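Alpha-L-rhamnosidase (Streptomyces avermitilis, PDB 3W5M) releases terminal non-reducing alpha-L-rhamnose from rhamnosides such as citrus flavonoids and gum arabic, and binds L-rhamnose through a calcium-dependent carbohydrate-binding module. Local coordinates at residues 339-343 with 479-483; 425-429 with 439-444; 428-432 with 563-567. All coordinates share one frame; numbering follows the deposited sequence. Where two conformers were deposited one is given.

Interaction 1: residues 339-343 with 479-483; sequences GRDQL and PVRIA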
loop_
_atom_site.group_PDB
_atom_site.type_symbol
_atom_site.label_atom_id
_atom_site.label_comp_id
_atom_site.label_asym_id
_atom_site.label_seq_id
_atom_site.Cartn_x
_atom_site.Cartn_y
_atom_site.Cartn_z
ATOM N N GLY A 339 8.565 -15.601 11.751
ATOM C CA GLY A 339 7.639 -15.376 10.640
ATOM C C GLY A 339 8.259 -14.925 9.334
ATOM O O GLY A 339 9.469 -15.036 9.122
ATOM N N ARG A 340 7.418 -14.461 8.426
ATOM C CA ARG A 340 7.860 -14.044 7.108
ATOM C C ARG A 340 7.174 -12.743 6.691
ATOM O O ARG A 340 7.012 -12.468 5.500
ATOM C CB ARG A 340 7.592 -15.169 6.096
ATOM C CG ARG A 340 6.178 -15.741 6.120
ATOM C CD ARG A 340 6.101 -17.015 5.292
ATOM N NE ARG A 340 4.745 -17.390 4.887
ATOM C CZ ARG A 340 4.265 -17.188 3.671
ATOM N NH1 ARG A 340 5.017 -16.595 2.754
ATOM N NH2 ARG A 340 3.043 -17.571 3.373
ATOM N N ASP A 341 6.768 -11.944 7.671
ATOM C CA ASP A 341 6.054 -10.705 7.353
ATOM C C ASP A 341 7.089 -9.633 7.087
ATOM O O ASP A 341 8.199 -9.699 7.605
ATOM C CB ASP A 341 5.152 -10.236 8.509
ATOM C CG ASP A 341 3.967 -11.175 8.788
ATOM O OD1 ASP A 341 3.690 -12.141 8.025
ATOM O OD2 ASP A 341 3.257 -10.889 9.788
ATOM N N GLN A 342 6.708 -8.630 6.305
ATOM C CA GLN A 342 7.549 -7.472 6.059
ATOM C C GLN A 342 6.765 -6.241 6.518
ATOM O O GLN A 342 5.533 -6.225 6.408
ATOM C CB GLN A 342 7.824 -7.345 4.567
ATOM C CG GLN A 342 8.420 -8.601 3.921
ATOM C CD GLN A 342 9.861 -8.864 4.371
ATOM O OE1 GLN A 342 10.601 -7.948 4.736
ATOM N NE2 GLN A 342 10.259 -10.136 4.362
ATOM N N LEU A 343 7.475 -5.209 6.983
ATOM C CA LEU A 343 6.818 -3.937 7.349
ATOM C C LEU A 343 5.664 -4.094 8.354
ATOM O O LEU A 343 4.665 -3.374 8.270
ATOM C CB LEU A 343 6.339 -3.223 6.063
ATOM C CG LEU A 343 7.352 -3.134 4.925
ATOM C CD1 LEU A 343 6.652 -2.511 3.718
ATOM C CD2 LEU A 343 8.509 -2.255 5.358
ATOM N N PRO A 479 -0.842 -9.846 5.959
ATOM C CA PRO A 479 0.434 -9.209 6.180
ATOM C C PRO A 479 1.220 -9.108 4.876
ATOM O O PRO A 479 1.076 -9.952 3.988
ATOM C CB PRO A 479 1.127 -10.187 7.122
ATOM C CG PRO A 479 0.003 -10.770 7.930
ATOM C CD PRO A 479 -1.059 -10.984 6.881
ATOM N N VAL A 480 1.985 -8.047 4.723
ATOM C CA VAL A 480 2.816 -7.884 3.545
ATOM C C VAL A 480 3.893 -8.976 3.614
ATOM O O VAL A 480 4.504 -9.163 4.662
ATOM C CB VAL A 480 3.488 -6.497 3.562
ATOM C CG1 VAL A 480 4.584 -6.393 2.494
ATOM C CG2 VAL A 480 2.436 -5.392 3.348
ATOM N N ARG A 481 4.078 -9.710 2.514
ATOM C CA ARG A 481 5.134 -10.746 2.480
ATOM C C ARG A 481 5.781 -10.724 1.111
ATOM O O ARG A 481 5.217 -10.172 0.180
ATOM C CB ARG A 481 4.572 -12.162 2.771
ATOM C CG ARG A 481 3.955 -12.293 4.167
ATOM C CD ARG A 481 3.305 -13.653 4.350
ATOM N NE ARG A 481 2.726 -13.657 5.675
ATOM C CZ ARG A 481 1.689 -14.372 6.054
ATOM N NH1 ARG A 481 1.087 -15.197 5.211
ATOM N NH2 ARG A 481 1.265 -14.246 7.295
ATOM N N ILE A 482 6.998 -11.272 1.000
ATOM C CA ILE A 482 7.646 -11.420 -0.320
ATOM C C ILE A 482 6.888 -12.491 -1.081
ATOM O O ILE A 482 6.686 -13.609 -0.571
ATOM C CB ILE A 482 9.141 -11.795 -0.163
ATOM C CG1 ILE A 482 9.868 -10.646 0.545
ATOM C CG2 ILE A 482 9.791 -12.154 -1.518
ATOM C CD1 ILE A 482 11.244 -11.013 1.038
ATOM N N ALA A 483 6.415 -12.151 -2.276
ATOM C CA ALA A 483 5.605 -13.087 -3.049
ATOM C C ALA A 483 6.445 -13.726 -4.139
ATOM O O ALA A 483 6.117 -14.810 -4.622
ATOM C CB ALA A 483 4.421 -12.364 -3.664
HETATM O O HOH W 1 8.534 -12.334 3.261
HETATM O O HOH W 2 1.480 -12.863 10.410
HETATM O O HOH W 3 2.859 -6.658 7.142
#
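Where strand 480-493 enters a large mixed beta-sheet, Val480 and Arg481 meet Asp341 and Gln342 of the loop that follows the short strand 336-337. One direct backbone bond joins the segments: Gln342 N donates to Val480 O over 2.8 Å. The main side-chain tie is a salt bridge, in which Arg481 approaches Asp341 side-on and directs both NE and NH2 at OD1. The bond from Arg481 NE to Asp341 OD1 measures 3.0 Å and is nearly straight (166°), whereas NH2 comes to the syn lone pair of the same oxygen at 3.3 Å. Carboxylate and guanidinium lie almost in one plane, 18° apart, and the extended Arg481 chain runs alongside Asp341. Asp341 OD2 is held separately, by Tyr359 OH and by water 2, so both oxygens help fix the rotation of the carboxylate. Pro479 packs its CB 3.3 Å from Asp341 OD1. Two waters complete the seam: water 3 links Gln342 O to Val480 N, and water 1 connects Arg340 O, Gln342 NE2 and Ile482 N. A bend at chi2 (-70°) of Gln342 brings its NE2 within 3.6 Å of Ile482 CD1.

Interaction 2: residues 425-429 with 439-444; sequences SGPIV and YDARKE
Pro427 lies against one face of the Tyr439 ring where the two strands of the beta hairpin 428-432/436-440 run out into their flanking segments. This is the tight half of the contact. Pro427 CB sits 3.7 Å from the Tyr439 ring centroid, 17° off the normal, a CH-pi contact offset toward the rim, and Pro427 CG approaches Tyr439 CZ at 3.5 Å. With Tyr439 CG anti to the backbone N (chi1 -174°), the ring lies beside the proline, the two side chains pointing the same way. Tyr439 OH donates to Glu444 OE2 over 2.6 Å, in the plane of the ring, and Glu444 OE1 has a second partner in Lys554. In the backbone, Asp440 N donates to Pro427 O at 2.9 Å. A leucine in place of Tyr439 would probably leave Glu444 OE2 without its hydroxyl partner and Pro427 without a flat face to pack on. The contact is looser at Val429 and Lys443, both exposed, which cross at about a right angle, with Val429 CG2 4.1 Å from Lys443 NZ. Lys443 CB does come closer to the backbone, 3.5 Å from Gly426 O. Within 439-444, Asp440 OD1 accepts from Arg442 N in an Asx turn, and the Asp440 carboxylate is gripped side-on by Arg442 NE and NH2 as the chain enters the short 3-10 segment 441-443. Strand 436-440 continues into the sheet through backbone bonds from Tyr439 to strand 548-552, while Pro427 also rests on Gln304 of strand 303-311 and on Tyr375 of strand 368-377.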
loop_
_atom_site.group_PDB
_atom_site.type_symbol
_atom_site.label_atom_id
_atom_site.label_comp_id
_atom_site.label_asym_id
_atom_site.label_seq_id
_atom_site.Cartn_x
_atom_site.Cartn_y
_atom_site.Cartn_z
ATOM N N SER A 425 22.380 0.458 19.119
ATOM C CA SER A 425 22.154 1.009 17.770
ATOM C C SER A 425 22.208 -0.071 16.684
ATOM O O SER A 425 21.348 -0.103 15.803
ATOM C CB SER A 425 23.124 2.166 17.488
ATOM O OG SER A 425 24.441 1.783 17.830
ATOM N N GLY A 426 23.187 -0.978 16.751
ATOM C CA GLY A 426 23.299 -2.014 15.709
ATOM C C GLY A 426 23.603 -1.420 14.327
ATOM O O GLY A 426 24.005 -0.284 14.245
ATOM N N PRO A 427 23.376 -2.188 13.241
ATOM C CA PRO A 427 23.838 -1.743 11.925
ATOM C C PRO A 427 22.867 -0.849 11.133
ATOM O O PRO A 427 23.276 -0.201 10.158
ATOM C CB PRO A 427 24.023 -3.054 11.178
ATOM C CG PRO A 427 23.052 -3.997 11.777
ATOM C CD PRO A 427 22.833 -3.555 13.208
ATOM N N ILE A 428 21.590 -0.828 11.514
ATOM C CA ILE A 428 20.649 -0.042 10.695
ATOM C C ILE A 428 20.615 1.414 11.145
ATOM O O ILE A 428 19.833 1.796 12.036
ATOM C CB ILE A 428 19.231 -0.663 10.669
ATOM C CG1 ILE A 428 19.347 -2.165 10.487
ATOM C CG2 ILE A 428 18.440 -0.015 9.533
ATOM C CD1 ILE A 428 18.050 -2.965 10.454
ATOM N N VAL A 429 21.466 2.218 10.502
ATOM C CA VAL A 429 21.737 3.601 10.872
ATOM C C VAL A 429 20.532 4.487 10.592
ATOM O O VAL A 429 20.186 5.384 11.378
ATOM C CB VAL A 429 22.969 4.101 10.071
ATOM C CG1 VAL A 429 23.266 5.554 10.364
ATOM C CG2 VAL A 429 24.183 3.223 10.410
ATOM N N TYR A 439 22.712 0.969 6.044
ATOM C CA TYR A 439 23.086 -0.159 6.863
ATOM C C TYR A 439 24.611 -0.229 6.843
ATOM O O TYR A 439 25.199 -0.216 5.763
ATOM C CB TYR A 439 22.551 -1.448 6.232
ATOM C CG TYR A 439 22.732 -2.742 7.025
ATOM C CD1 TYR A 439 23.968 -3.404 7.069
ATOM C CD2 TYR A 439 21.637 -3.331 7.715
ATOM C CE1 TYR A 439 24.118 -4.593 7.756
ATOM C CE2 TYR A 439 21.782 -4.530 8.407
ATOM C CZ TYR A 439 23.039 -5.150 8.428
ATOM O OH TYR A 439 23.236 -6.312 9.136
ATOM N N ASP A 440 25.225 -0.302 8.014
ATOM C CA ASP A 440 26.689 -0.439 8.125
ATOM C C ASP A 440 27.003 -1.797 8.778
ATOM O O ASP A 440 26.765 -2.014 9.974
ATOM C CB ASP A 440 27.237 0.767 8.895
ATOM C CG ASP A 440 28.789 0.810 8.969
ATOM O OD1 ASP A 440 29.460 -0.180 8.598
ATOM O OD2 ASP A 440 29.300 1.856 9.428
ATOM N N ALA A 441 27.517 -2.737 7.984
ATOM C CA ALA A 441 27.703 -4.123 8.445
ATOM C C ALA A 441 28.787 -4.211 9.511
ATOM O O ALA A 441 28.862 -5.193 10.253
ATOM C CB ALA A 441 28.002 -5.073 7.266
ATOM N N ARG A 442 29.596 -3.168 9.605
ATOM C CA ARG A 442 30.627 -3.123 10.647
ATOM C C ARG A 442 30.029 -2.956 12.023
ATOM O O ARG A 442 30.660 -3.296 13.026
ATOM C CB ARG A 442 31.587 -2.004 10.376
ATOM C CG ARG A 442 32.458 -2.302 9.147
ATOM C CD ARG A 442 33.256 -1.086 8.758
ATOM N NE ARG A 442 32.396 0.074 8.656
ATOM C CZ ARG A 442 32.825 1.290 8.389
ATOM N NH1 ARG A 442 34.115 1.508 8.198
ATOM N NH2 ARG A 442 31.970 2.292 8.316
ATOM N N LYS A 443 28.799 -2.449 12.054
ATOM C CA LYS A 443 28.114 -2.185 13.304
ATOM C C LYS A 443 27.229 -3.355 13.728
ATOM O O LYS A 443 26.444 -3.222 14.678
ATOM C CB LYS A 443 27.312 -0.892 13.198
ATOM C CG LYS A 443 28.164 0.361 13.129
ATOM C CD LYS A 443 27.309 1.601 12.923
ATOM C CE LYS A 443 28.165 2.867 13.024
ATOM N NZ LYS A 443 27.505 4.153 12.592
ATOM N N GLU A 444 27.342 -4.486 13.037
ATOM C CA GLU A 444 26.652 -5.703 13.441
ATOM C C GLU A 444 27.115 -6.162 14.834
ATOM O O GLU A 444 28.271 -5.975 15.210
ATOM C CB GLU A 444 26.839 -6.818 12.415
ATOM C CG GLU A 444 25.898 -6.665 11.221
ATOM C CD GLU A 444 26.206 -7.604 10.066
ATOM O OE1 GLU A 444 27.104 -8.476 10.218
ATOM O OE2 GLU A 444 25.543 -7.468 9.010
#

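Interaction 3: residues 428-432 with 563-567; sequences IVSAD and PRFTF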
loop_
_atom_site.group_PDB
_atom_site.type_symbol
_atom_site.label_atom_id
_atom_site.label_comp_id
_atom_site.label_asym_id
_atom_site.label_seq_id
_atom_site.Cartn_x
_atom_site.Cartn_y
_atom_site.Cartn_z
ATOM N N ILE A 428 21.590 -0.828 11.514
ATOM C CA ILE A 428 20.649 -0.042 10.695
ATOM C C ILE A 428 20.615 1.414 11.145
ATOM O O ILE A 428 19.833 1.796 12.036
ATOM C CB ILE A 428 19.231 -0.663 10.669
ATOM C CG1 ILE A 428 19.347 -2.165 10.487
ATOM C CG2 ILE A 428 18.440 -0.015 9.533
ATOM C CD1 ILE A 428 18.050 -2.965 10.454
ATOM N N VAL A 429 21.466 2.218 10.502
ATOM C CA VAL A 429 21.737 3.601 10.872
ATOM C C VAL A 429 20.532 4.487 10.592
ATOM O O VAL A 429 20.186 5.384 11.378
ATOM C CB VAL A 429 22.969 4.101 10.071
ATOM C CG1 VAL A 429 23.266 5.554 10.364
ATOM C CG2 VAL A 429 24.183 3.223 10.410
ATOM N N SER A 430 19.862 4.221 9.485
ATOM C CA SER A 430 18.706 5.014 9.122
ATOM C C SER A 430 17.718 4.123 8.378
ATOM O O SER A 430 18.114 3.266 7.590
ATOM C CB SER A 430 19.162 6.165 8.237
ATOM O OG SER A 430 18.085 7.037 8.016
ATOM N N ALA A 431 16.423 4.287 8.631
ATOM C CA ALA A 431 15.444 3.457 7.933
ATOM C C ALA A 431 14.181 4.279 7.744
ATOM O O ALA A 431 13.499 4.609 8.726
ATOM C CB ALA A 431 15.139 2.214 8.731
ATOM N N ASP A 432 13.877 4.600 6.499
ATOM C CA ASP A 432 12.709 5.442 6.225
ATOM C C ASP A 432 11.992 4.883 5.027
ATOM O O ASP A 432 12.630 4.462 4.065
ATOM C CB ASP A 432 13.164 6.884 5.937
ATOM C CG ASP A 432 11.985 7.854 5.803
ATOM O OD1 ASP A 432 11.536 8.381 6.857
ATOM O OD2 ASP A 432 11.510 8.091 4.667
ATOM N N PRO A 563 17.327 -4.950 2.631
ATOM C CA PRO A 563 16.660 -3.943 3.495
ATOM C C PRO A 563 15.435 -4.504 4.230
ATOM O O PRO A 563 14.800 -5.467 3.755
ATOM C CB PRO A 563 16.241 -2.853 2.502
ATOM C CG PRO A 563 17.195 -3.018 1.346
ATOM C CD PRO A 563 17.416 -4.498 1.227
ATOM N N ARG A 564 15.087 -3.916 5.373
ATOM C CA ARG A 564 13.921 -4.406 6.130
ATOM C C ARG A 564 12.819 -3.339 6.289
ATOM O O ARG A 564 11.648 -3.677 6.391
ATOM C CB ARG A 564 14.326 -4.860 7.537
ATOM C CG ARG A 564 15.071 -6.176 7.627
ATOM C CD ARG A 564 15.869 -6.180 8.935
ATOM N NE ARG A 564 16.486 -7.471 9.293
ATOM C CZ ARG A 564 17.799 -7.703 9.242
ATOM N NH1 ARG A 564 18.631 -6.763 8.804
ATOM N NH2 ARG A 564 18.283 -8.903 9.602
ATOM N N PHE A 565 13.209 -2.076 6.380
ATOM C CA PHE A 565 12.264 -1.040 6.834
ATOM C C PHE A 565 12.046 0.069 5.834
ATOM O O PHE A 565 11.831 1.263 6.185
ATOM C CB PHE A 565 12.706 -0.522 8.204
ATOM C CG PHE A 565 12.798 -1.613 9.222
ATOM C CD1 PHE A 565 11.643 -2.306 9.599
ATOM C CD2 PHE A 565 14.028 -1.979 9.784
ATOM C CE1 PHE A 565 11.696 -3.328 10.526
ATOM C CE2 PHE A 565 14.077 -2.987 10.734
ATOM C CZ PHE A 565 12.920 -3.671 11.098
ATOM N N THR A 566 12.119 -0.316 4.569
ATOM C CA THR A 566 11.853 0.647 3.488
ATOM C C THR A 566 11.240 -0.147 2.347
ATOM O O THR A 566 11.263 -1.366 2.367
ATOM C CB THR A 566 13.138 1.375 3.006
ATOM O OG1 THR A 566 12.760 2.391 2.082
ATOM C CG2 THR A 566 14.064 0.406 2.297
ATOM N N PHE A 567 10.654 0.545 1.376
ATOM C CA PHE A 567 10.273 -0.098 0.113
ATOM C C PHE A 567 10.285 0.923 -0.990
ATOM O O PHE A 567 10.142 2.111 -0.714
ATOM C CB PHE A 567 8.915 -0.832 0.176
ATOM C CG PHE A 567 7.708 0.067 0.268
ATOM C CD1 PHE A 567 7.203 0.465 1.524
ATOM C CD2 PHE A 567 6.998 0.420 -0.878
ATOM C CE1 PHE A 567 6.058 1.263 1.589
ATOM C CE2 PHE A 567 5.868 1.233 -0.812
ATOM C CZ PHE A 567 5.389 1.627 0.427
HETATM O O HOH W 4 11.055 2.833 8.498
#
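Ile428 and Phe565 cross at about a right angle where strand 428-432, at the margin of a large mixed beta-sheet, is covered by the loop that follows strand 559-561. The isoleucine comes at the ring from its edge, with Ile428 CD1 near the ring plane and 4.0 Å from Phe565 CE2. The extended chain, CD1 anti to CA (chi2 179°), carries this methyl group to the ring edge. The same methyl group touches the aliphatic part of Arg564, again at about a right angle, and Arg564 CB lies over one face of the Phe565 ring. Arg564 itself is turned to Glu330, with which its NE forms a salt bridge. Further along the strand, past the classic beta bulge of Val429 and Ser430 opposite Thr438, Ala431 points its methyl group at the base of the phenylalanine, and the two CB atoms of Ala431 and Phe565 are 3.7 Å apart. Asp432 turns its side chain away from the loop; OD1 accepts from Asn384 N, and OD2 from the backbone N of Leu434 and Ser435. That carboxylate lies about 8 Å from the side chain of Asp635, a rhamnose-binding residue. The polar end of the contact joins a side-chain hydroxyl to the main chain: Thr566 OG1 lies 2.9 Å from Asp432 O, with Leu433 O also within its reach, and water 4 donates to Phe565 O at 2.9 Å and weakly to Ala431 O.

In the fold
From the N terminus, the loop residues 339-343 come first, then 425-429 with strand 428-432, then 439-444, 479-483 and finally 563-567. Interaction 2 closes the smallest loop, across the hairpin, and is nested inside the long loop of 135 residues that interaction 1 closes. Interaction 3 shares Ile428 and Val429 with interaction 2, and the Tyr439 ring packs on the Arg564 guanidinium; it reaches beyond 479-483, so interactions 1 and 3 cross along the chain. All three contacts reach one large mixed sheet. Interactions 1 and 3 touch through Leu343, which packs against 564-567, whereas interactions 1 and 2 stay about 11 Å apart at their nearest atoms. Interaction 3 ties the alpha-L-rhamnosidase N-terminal domain to the concanavalin-like domain.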